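PDB 7BYS: galactan 1,3-beta-galactosidase from Phanerochaete chrysosporium, which probably hydrolyses beta-1,3-galactan from the chain end as a family 43 glycoside hydrolase, and carries a calcium-containing carbohydrate-binding module of family 35. Local coordinates for residues V371-G376 against V397-N402; Y358-D363 against N390-V395. All blocks are in the same frame, centred on the assembly; numbering follows the deposited sequence.

In the fold
Both contacts belong to the carbohydrate-binding module and share strand 392-402, an edge strand of a four-stranded antiparallel sheet. Interaction 2 pairs the first part of that strand, within N390-V395, with the end of strand 352-360, so it lies within one sheet. Interaction 1 takes the later part, V397-N402, and packs it against strand 367-373 of the other sheet. Their centres are about 21 Å apart. Interaction 2 lies nearer the ligand sites: the side chain of N361 is about 4 Å from that of the galactose-binding R367, and that of Y358 about 8 Å from the bound calcium ion. In interaction 1, the side chain of V371 is about 12 Å from that of R367.

Interaction 1 (V371-G376 against V397-N402); sequences VSVNGG and VKLNLN
V373 meets L399 and L401 in an apolar contact between the two sheets of the beta-sandwich carbohydrate-binding module, near one end of strands 367-373 and 392-402. The segment axes approach to 8.2 Å at an angle of 20°, and no direct hydrogen bond joins the segments, as expected of facing sheets rather than paired strands. V373 makes the largest share of the packing with its two methyl branches divided between two leucines: CG2 rests on CD1 of L399 at 3.8 Å, with CD2 almost as near, while CG1 meets CD2 of L401 at 3.7 Å and also touches the backbone O of N400. With CG1 anti to the backbone N (chi1 -179°) and CG2 beside it, the branches straddle the two leucines. V371 adds a looser touch, its CG1 lying 4.1 Å from CD1 of L399, the two side chains crossing at about a right angle.

Beyond V373 the chain reverses in a type I' turn from V373 to G376, closed by the bond from G376 N to V373 O. Here N374 brings its amide almost parallel to that of N402, the planes 14° apart, but the neighbouring ND2 atoms are both donors and form no bond. ND2 of N374 donates to a water at 2.7 Å and to OD1 of N406, while its OD1 accepts from S407 N; the water has a weak bond to O of N400. Strand 405-410 thus holds the amide at this end of the contact, while I408 of that strand packs against both V371 and L399.

Interaction 2 (Y358-D363 against N390-V395); sequences YFANGD and NVVISV
Strands 358-360 and 392-395 run antiparallel with a marked twist, 132° between their directions and their axes 4.6 Å apart at closest approach, within one sheet of the beta-sandwich carbohydrate-binding module. F359 and I393 form the hydrogen-bonded pair: F359 N donates to I393 O at 3.0 Å, nearly straight at 167°, and I393 N returns a more bent bond to F359 O at 3.1 Å. Y358 and S394 form the adjoining non-hydrogen-bonded pair.

On the face of the sheet carrying F359 and I393, these side chains lie side by side and point the same way, with CZ of F359 3.7 Å from CG1 of I393. CG of F359 and CG1 of I393 both sit between the backbone N and the carbonyl carbon, which keeps the ring alongside the isoleucine chain. CE2 of F359 also reaches CG2 of V395 at 3.7 Å, that valine crossing it at about a right angle.

The other face carries Y358, A360, V392 and S394. CG1 of V392 lies at the edge of the tyrosine ring, near its plane, while V392 also packs on D422, a calcium ligand of the neighbouring strand 420-426. The hydroxyls of Y358 and S394 are hydrogen-bonded to the two carboxylate oxygens of D288, which ties this end of the pair to a residue outside the module's sheets. Past the strand, OD1 of N361 accepts from D363 N, closing an Asx turn, the donor lying above the amide plane, and D363 forms a salt bridge with the galactose-binding R367. Over the ring of Y358, CB of S394 makes a CH-pi contact, 3.5 Å from the ring centroid and only 6° off its normal.

Interaction 1 (V371-G376 against V397-N402)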
ATOM      1  N   VAL A 371     -16.743 -17.042   7.508  1.00 11.04           N
ATOM      2  CA  VAL A 371     -17.452 -16.106   8.373  1.00 12.99           C
ATOM      3  C   VAL A 371     -18.937 -16.182   8.030  1.00 14.46           C
ATOM      4  O   VAL A 371     -19.325 -15.973   6.872  1.00 13.71           O
ATOM      5  CB  VAL A 371     -16.935 -14.662   8.218  1.00 12.94           C
ATOM      6  CG1 VAL A 371     -17.654 -13.731   9.176  1.00 14.03           C
ATOM      7  CG2 VAL A 371     -15.422 -14.591   8.446  1.00 13.46           C
ATOM      8  N   SER A 372     -19.762 -16.474   9.032  1.00 11.16           N
ATOM      9  CA  SER A 372     -21.203 -16.602   8.860  1.00 12.87           C
ATOM     10  C   SER A 372     -21.890 -15.726   9.894  1.00 13.33           C
ATOM     11  O   SER A 372     -21.572 -15.798  11.086  1.00 14.68           O
ATOM     12  CB  SER A 372     -21.602 -18.062   9.070  1.00 12.03           C
ATOM     13  OG  SER A 372     -22.992 -18.186   9.325  1.00 16.31           O
ATOM     14  N   VAL A 373     -22.828 -14.900   9.447  1.00 13.47           N
ATOM     15  CA  VAL A 373     -23.544 -13.987  10.332  1.00 14.04           C
ATOM     16  C   VAL A 373     -24.943 -14.537  10.561  1.00 13.61           C
ATOM     17  O   VAL A 373     -25.685 -14.769   9.602  1.00 15.94           O
ATOM     18  CB  VAL A 373     -23.620 -12.570   9.739  1.00 15.97           C
ATOM     19  CG1 VAL A 373     -24.356 -11.638  10.697  1.00 19.52           C
ATOM     20  CG2 VAL A 373     -22.219 -12.043   9.440  1.00 19.82           C
ATOM     21  N   ASN A 374     -25.302 -14.725  11.828  1.00 15.20           N
ATOM     22  CA  ASN A 374     -26.639 -15.188  12.206  1.00 14.53           C
ATOM     23  C   ASN A 374     -27.042 -16.441  11.430  1.00 15.55           C
ATOM     24  O   ASN A 374     -28.191 -16.598  11.006  1.00 18.55           O
ATOM     25  CB  ASN A 374     -27.667 -14.069  12.052  1.00 17.94           C
ATOM     26  CG  ASN A 374     -27.340 -12.869  12.910  1.00 15.93           C
ATOM     27  OD1 ASN A 374     -26.960 -13.010  14.070  1.00 16.27           O
ATOM     28  ND2 ASN A 374     -27.471 -11.674  12.338  1.00 19.56           N
ATOM     29  N   GLY A 375     -26.078 -17.329  11.211  1.00 13.98           N
ATOM     30  CA  GLY A 375     -26.325 -18.557  10.489  1.00 13.31           C
ATOM     31  C   GLY A 375     -26.464 -18.420   8.993  1.00 15.95           C
ATOM     32  O   GLY A 375     -26.875 -19.388   8.340  1.00 14.74           O
ATOM     33  N   GLY A 376     -26.134 -17.258   8.421  1.00 14.78           N
ATOM     34  CA  GLY A 376     -26.257 -17.071   7.001  1.00 14.34           C
ATOM     35  C   GLY A 376     -25.155 -17.779   6.226  1.00 16.03           C
ATOM     36  O   GLY A 376     -24.229 -18.361   6.802  1.00 16.32           O
ATOM     37  N   VAL A 397     -13.703  -7.341   6.632  1.00 10.41           N
ATOM     38  CA  VAL A 397     -14.823  -7.957   5.927  1.00 11.61           C
ATOM     39  C   VAL A 397     -16.073  -7.132   6.205  1.00  9.45           C
ATOM     40  O   VAL A 397     -16.288  -6.674   7.331  1.00 11.91           O
ATOM     41  CB  VAL A 397     -14.986  -9.454   6.287  1.00 13.22           C
ATOM     42  CG1 VAL A 397     -15.321  -9.639   7.764  1.00 13.28           C
ATOM     43  CG2 VAL A 397     -16.044 -10.108   5.400  1.00 15.33           C
ATOM     44  N   LYS A 398     -16.877  -6.909   5.164  1.00 12.31           N
ATOM     45  CA  LYS A 398     -18.098  -6.120   5.275  1.00 12.53           C
ATOM     46  C   LYS A 398     -19.270  -7.063   5.530  1.00 13.46           C
ATOM     47  O   LYS A 398     -19.569  -7.922   4.696  1.00 16.54           O
ATOM     48  CB  LYS A 398     -18.332  -5.315   4.000  1.00 15.44           C
ATOM     49  CG  LYS A 398     -19.235  -4.101   4.215  1.00 24.41           C
ATOM     50  CD  LYS A 398     -19.150  -3.128   3.038  1.00 27.69           C
ATOM     51  CE  LYS A 398     -19.505  -3.826   1.738  1.00 36.92           C
ATOM     52  NZ  LYS A 398     -18.491  -3.571   0.674  1.00 40.36           N
ATOM     53  N   LEU A 399     -19.919  -6.909   6.683  1.00 12.82           N
ATOM     54  CA  LEU A 399     -20.970  -7.825   7.108  1.00 13.21           C
ATOM     55  C   LEU A 399     -22.295  -7.092   7.267  1.00 16.05           C
ATOM     56  O   LEU A 399     -22.344  -5.983   7.805  1.00 15.28           O
ATOM     57  CB  LEU A 399     -20.605  -8.490   8.440  1.00 17.39           C
ATOM     58  CG  LEU A 399     -19.318  -9.323   8.438  1.00 13.85           C
ATOM     59  CD1 LEU A 399     -19.062  -9.931   9.798  1.00 17.52           C
ATOM     60  CD2 LEU A 399     -19.369 -10.405   7.368  1.00 15.30           C
ATOM     61  N   ASN A 400     -23.376  -7.742   6.830  1.00 20.98           N
ATOM     62  CA  ASN A 400     -24.730  -7.232   7.033  1.00 21.83           C
ATOM     63  C   ASN A 400     -25.247  -7.730   8.377  1.00 18.64           C
ATOM     64  O   ASN A 400     -25.422  -8.938   8.569  1.00 23.49           O
ATOM     65  CB  ASN A 400     -25.651  -7.699   5.909  1.00 22.81           C
ATOM     66  CG  ASN A 400     -25.455  -6.909   4.630  1.00 33.46           C
ATOM     67  OD1 ASN A 400     -25.157  -5.714   4.666  1.00 41.00           O
ATOM     68  ND2 ASN A 400     -25.602  -7.576   3.492  1.00 40.11           N
ATOM     69  N   LEU A 401     -25.491  -6.805   9.297  1.00 15.22           N
ATOM     70  CA  LEU A 401     -25.948  -7.109  10.643  1.00 16.55           C
ATOM     71  C   LEU A 401     -27.378  -6.619  10.828  1.00 23.05           C
ATOM     72  O   LEU A 401     -27.886  -5.802  10.053  1.00 24.27           O
ATOM     73  CB  LEU A 401     -25.043  -6.452  11.690  1.00 20.04           C
ATOM     74  CG  LEU A 401     -23.539  -6.733  11.590  1.00 16.18           C
ATOM     75  CD1 LEU A 401     -22.773  -5.924  12.616  1.00 19.69           C
ATOM     76  CD2 LEU A 401     -23.309  -8.223  11.794  1.00 18.84           C
ATOM     77  N   ASN A 402     -28.028  -7.136  11.863  1.00 20.51           N
ATOM     78  CA  ASN A 402     -29.380  -6.722  12.210  1.00 27.66           C
ATOM     79  C   ASN A 402     -29.343  -5.775  13.400  1.00 23.57           C
ATOM     80  O   ASN A 402     -28.403  -5.776  14.196  1.00 23.34           O
ATOM     81  CB  ASN A 402     -30.251  -7.933  12.558  1.00 23.09           C
ATOM     82  CG  ASN A 402     -30.430  -8.875  11.393  1.00 23.73           C
ATOM     83  OD1 ASN A 402     -30.477  -8.451  10.238  1.00 34.45           O
ATOM     84  ND2 ASN A 402     -30.530 -10.167  11.689  1.00 30.89           N
TER
HETATM   85  O   HOH W   1     -27.754 -10.989   9.773  1.00 36.15           O

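Interaction 2 (Y358-D363 against N390-V395)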
ATOM      1  N   TYR A 358      -8.710  -9.619  13.668  1.00  7.95           N
ATOM      2  CA  TYR A 358      -7.333  -9.627  14.154  1.00  8.47           C
ATOM      3  C   TYR A 358      -6.906 -11.073  14.371  1.00  9.16           C
ATOM      4  O   TYR A 358      -7.535 -11.806  15.144  1.00 10.33           O
ATOM      5  CB  TYR A 358      -7.215  -8.828  15.448  1.00  8.79           C
ATOM      6  CG  TYR A 358      -7.248  -7.339  15.232  1.00  8.05           C
ATOM      7  CD1 TYR A 358      -8.421  -6.688  14.848  1.00  9.85           C
ATOM      8  CD2 TYR A 358      -6.101  -6.580  15.414  1.00 10.39           C
ATOM      9  CE1 TYR A 358      -8.432  -5.310  14.624  1.00  9.51           C
ATOM     10  CE2 TYR A 358      -6.108  -5.212  15.204  1.00  9.73           C
ATOM     11  CZ  TYR A 358      -7.270  -4.596  14.804  1.00 10.35           C
ATOM     12  OH  TYR A 358      -7.246  -3.232  14.602  1.00 11.81           O
ATOM     13  N   PHE A 359      -5.848 -11.492  13.689  1.00  9.33           N
ATOM     14  CA  PHE A 359      -5.457 -12.894  13.685  1.00  8.44           C
ATOM     15  C   PHE A 359      -3.935 -12.985  13.639  1.00  8.17           C
ATOM     16  O   PHE A 359      -3.244 -12.025  13.283  1.00  9.04           O
ATOM     17  CB  PHE A 359      -6.042 -13.608  12.454  1.00 10.74           C
ATOM     18  CG  PHE A 359      -5.460 -13.104  11.166  1.00 10.01           C
ATOM     19  CD1 PHE A 359      -4.312 -13.678  10.643  1.00  9.33           C
ATOM     20  CD2 PHE A 359      -6.011 -11.996  10.531  1.00 11.38           C
ATOM     21  CE1 PHE A 359      -3.745 -13.185   9.486  1.00 10.81           C
ATOM     22  CE2 PHE A 359      -5.452 -11.499   9.370  1.00 11.58           C
ATOM     23  CZ  PHE A 359      -4.314 -12.092   8.850  1.00 11.34           C
ATOM     24  N   ALA A 360      -3.413 -14.156  13.983  1.00  9.13           N
ATOM     25  CA  ALA A 360      -2.007 -14.478  13.787  1.00  9.76           C
ATOM     26  C   ALA A 360      -1.921 -15.688  12.873  1.00  9.51           C
ATOM     27  O   ALA A 360      -2.670 -16.653  13.040  1.00 10.17           O
ATOM     28  CB  ALA A 360      -1.322 -14.783  15.126  1.00 12.05           C
ATOM     29  N   ASN A 361      -1.023 -15.636  11.899  1.00  9.91           N
ATOM     30  CA  ASN A 361      -0.824 -16.750  10.971  1.00 10.68           C
ATOM     31  C   ASN A 361       0.682 -16.924  10.817  1.00  9.38           C
ATOM     32  O   ASN A 361       1.321 -16.187  10.060  1.00 10.10           O
ATOM     33  CB  ASN A 361      -1.493 -16.466   9.633  1.00 10.29           C
ATOM     34  CG  ASN A 361      -1.163 -17.501   8.571  1.00  9.31           C
ATOM     35  OD1 ASN A 361      -0.609 -18.566   8.860  1.00 10.11           O
ATOM     36  ND2 ASN A 361      -1.507 -17.194   7.332  1.00 10.76           N
ATOM     37  N   GLY A 362       1.244 -17.904  11.525  1.00 10.45           N
ATOM     38  CA  GLY A 362       2.675 -18.120  11.466  1.00 11.55           C
ATOM     39  C   GLY A 362       3.180 -18.909  10.282  1.00 10.97           C
ATOM     40  O   GLY A 362       4.382 -19.201  10.222  1.00 11.49           O
ATOM     41  N   ASP A 363       2.312 -19.248   9.332  1.00 10.64           N
ATOM     42  CA  ASP A 363       2.738 -19.942   8.128  1.00 10.93           C
ATOM     43  C   ASP A 363       3.517 -18.993   7.231  1.00 11.51           C
ATOM     44  O   ASP A 363       3.454 -17.769   7.373  1.00 13.05           O
ATOM     45  CB  ASP A 363       1.527 -20.419   7.316  1.00 12.03           C
ATOM     46  CG  ASP A 363       0.724 -21.503   7.997  1.00 12.71           C
ATOM     47  OD1 ASP A 363       1.104 -21.950   9.098  1.00 13.61           O
ATOM     48  OD2 ASP A 363      -0.299 -21.931   7.400  1.00 13.23           O
ATOM     49  N   ASN A 390       2.985 -15.338  16.910  1.00 11.80           N
ATOM     50  CA  ASN A 390       2.734 -14.364  17.964  1.00 11.15           C
ATOM     51  C   ASN A 390       2.617 -12.938  17.432  1.00 10.58           C
ATOM     52  O   ASN A 390       2.723 -11.991  18.206  1.00 11.82           O
ATOM     53  CB  ASN A 390       3.831 -14.456  19.030  1.00 13.68           C
ATOM     54  CG  ASN A 390       3.415 -13.867  20.366  1.00 12.86           C
ATOM     55  OD1 ASN A 390       2.265 -13.984  20.784  1.00 13.42           O
ATOM     56  ND2 ASN A 390       4.366 -13.231  21.048  1.00 15.33           N
ATOM     57  N   VAL A 391       2.393 -12.771  16.131  1.00  9.68           N
ATOM     58  CA  VAL A 391       2.277 -11.455  15.506  1.00 10.21           C
ATOM     59  C   VAL A 391       0.877 -11.348  14.918  1.00  8.84           C
ATOM     60  O   VAL A 391       0.496 -12.160  14.068  1.00 10.24           O
ATOM     61  CB  VAL A 391       3.328 -11.268  14.401  1.00 11.12           C
ATOM     62  CG1 VAL A 391       3.190  -9.889  13.771  1.00 13.67           C
ATOM     63  CG2 VAL A 391       4.734 -11.493  14.957  1.00 13.94           C
ATOM     64  N   VAL A 392       0.135 -10.325  15.330  1.00  8.48           N
ATOM     65  CA  VAL A 392      -1.256 -10.136  14.925  1.00  9.14           C
ATOM     66  C   VAL A 392      -1.328  -8.992  13.920  1.00  9.96           C
ATOM     67  O   VAL A 392      -0.718  -7.931  14.125  1.00 10.88           O
ATOM     68  CB  VAL A 392      -2.148  -9.873  16.150  1.00  8.67           C
ATOM     69  CG1 VAL A 392      -3.559  -9.415  15.725  1.00  8.78           C
ATOM     70  CG2 VAL A 392      -2.205 -11.134  17.006  1.00 11.65           C
ATOM     71  N   ILE A 393      -2.038  -9.219  12.815  1.00  8.59           N
ATOM     72  CA  ILE A 393      -2.474  -8.158  11.920  1.00  8.53           C
ATOM     73  C   ILE A 393      -3.976  -8.301  11.723  1.00 10.25           C
ATOM     74  O   ILE A 393      -4.585  -9.247  12.212  1.00  9.67           O
ATOM     75  CB  ILE A 393      -1.716  -8.152  10.576  1.00 10.91           C
ATOM     76  CG1 ILE A 393      -1.978  -9.445   9.801  1.00 10.70           C
ATOM     77  CG2 ILE A 393      -0.205  -7.898  10.788  1.00 10.30           C
ATOM     78  CD1 ILE A 393      -1.455  -9.441   8.359  1.00 13.45           C
ATOM     79  N   SER A 394      -4.580  -7.363  10.999  1.00  7.73           N
ATOM     80  CA  SER A 394      -6.019  -7.422  10.776  1.00  7.82           C
ATOM     81  C   SER A 394      -6.354  -7.341   9.296  1.00  8.75           C
ATOM     82  O   SER A 394      -5.647  -6.695   8.518  1.00 10.51           O
ATOM     83  CB  SER A 394      -6.763  -6.329  11.557  1.00 10.85           C
ATOM     84  OG  SER A 394      -6.475  -5.049  11.006  1.00 12.85           O
ATOM     85  N   VAL A 395      -7.455  -7.994   8.928  1.00  9.13           N
ATOM     86  CA  VAL A 395      -8.028  -7.863   7.590  1.00  9.17           C
ATOM     87  C   VAL A 395      -9.517  -7.573   7.713  1.00  8.92           C
ATOM     88  O   VAL A 395     -10.159  -8.036   8.668  1.00  9.91           O
ATOM     89  CB  VAL A 395      -7.791  -9.112   6.721  1.00  9.19           C
ATOM     90  CG1 VAL A 395      -6.313  -9.292   6.408  1.00 11.33           C
ATOM     91  CG2 VAL A 395      -8.376 -10.362   7.382  1.00 10.75           C
TER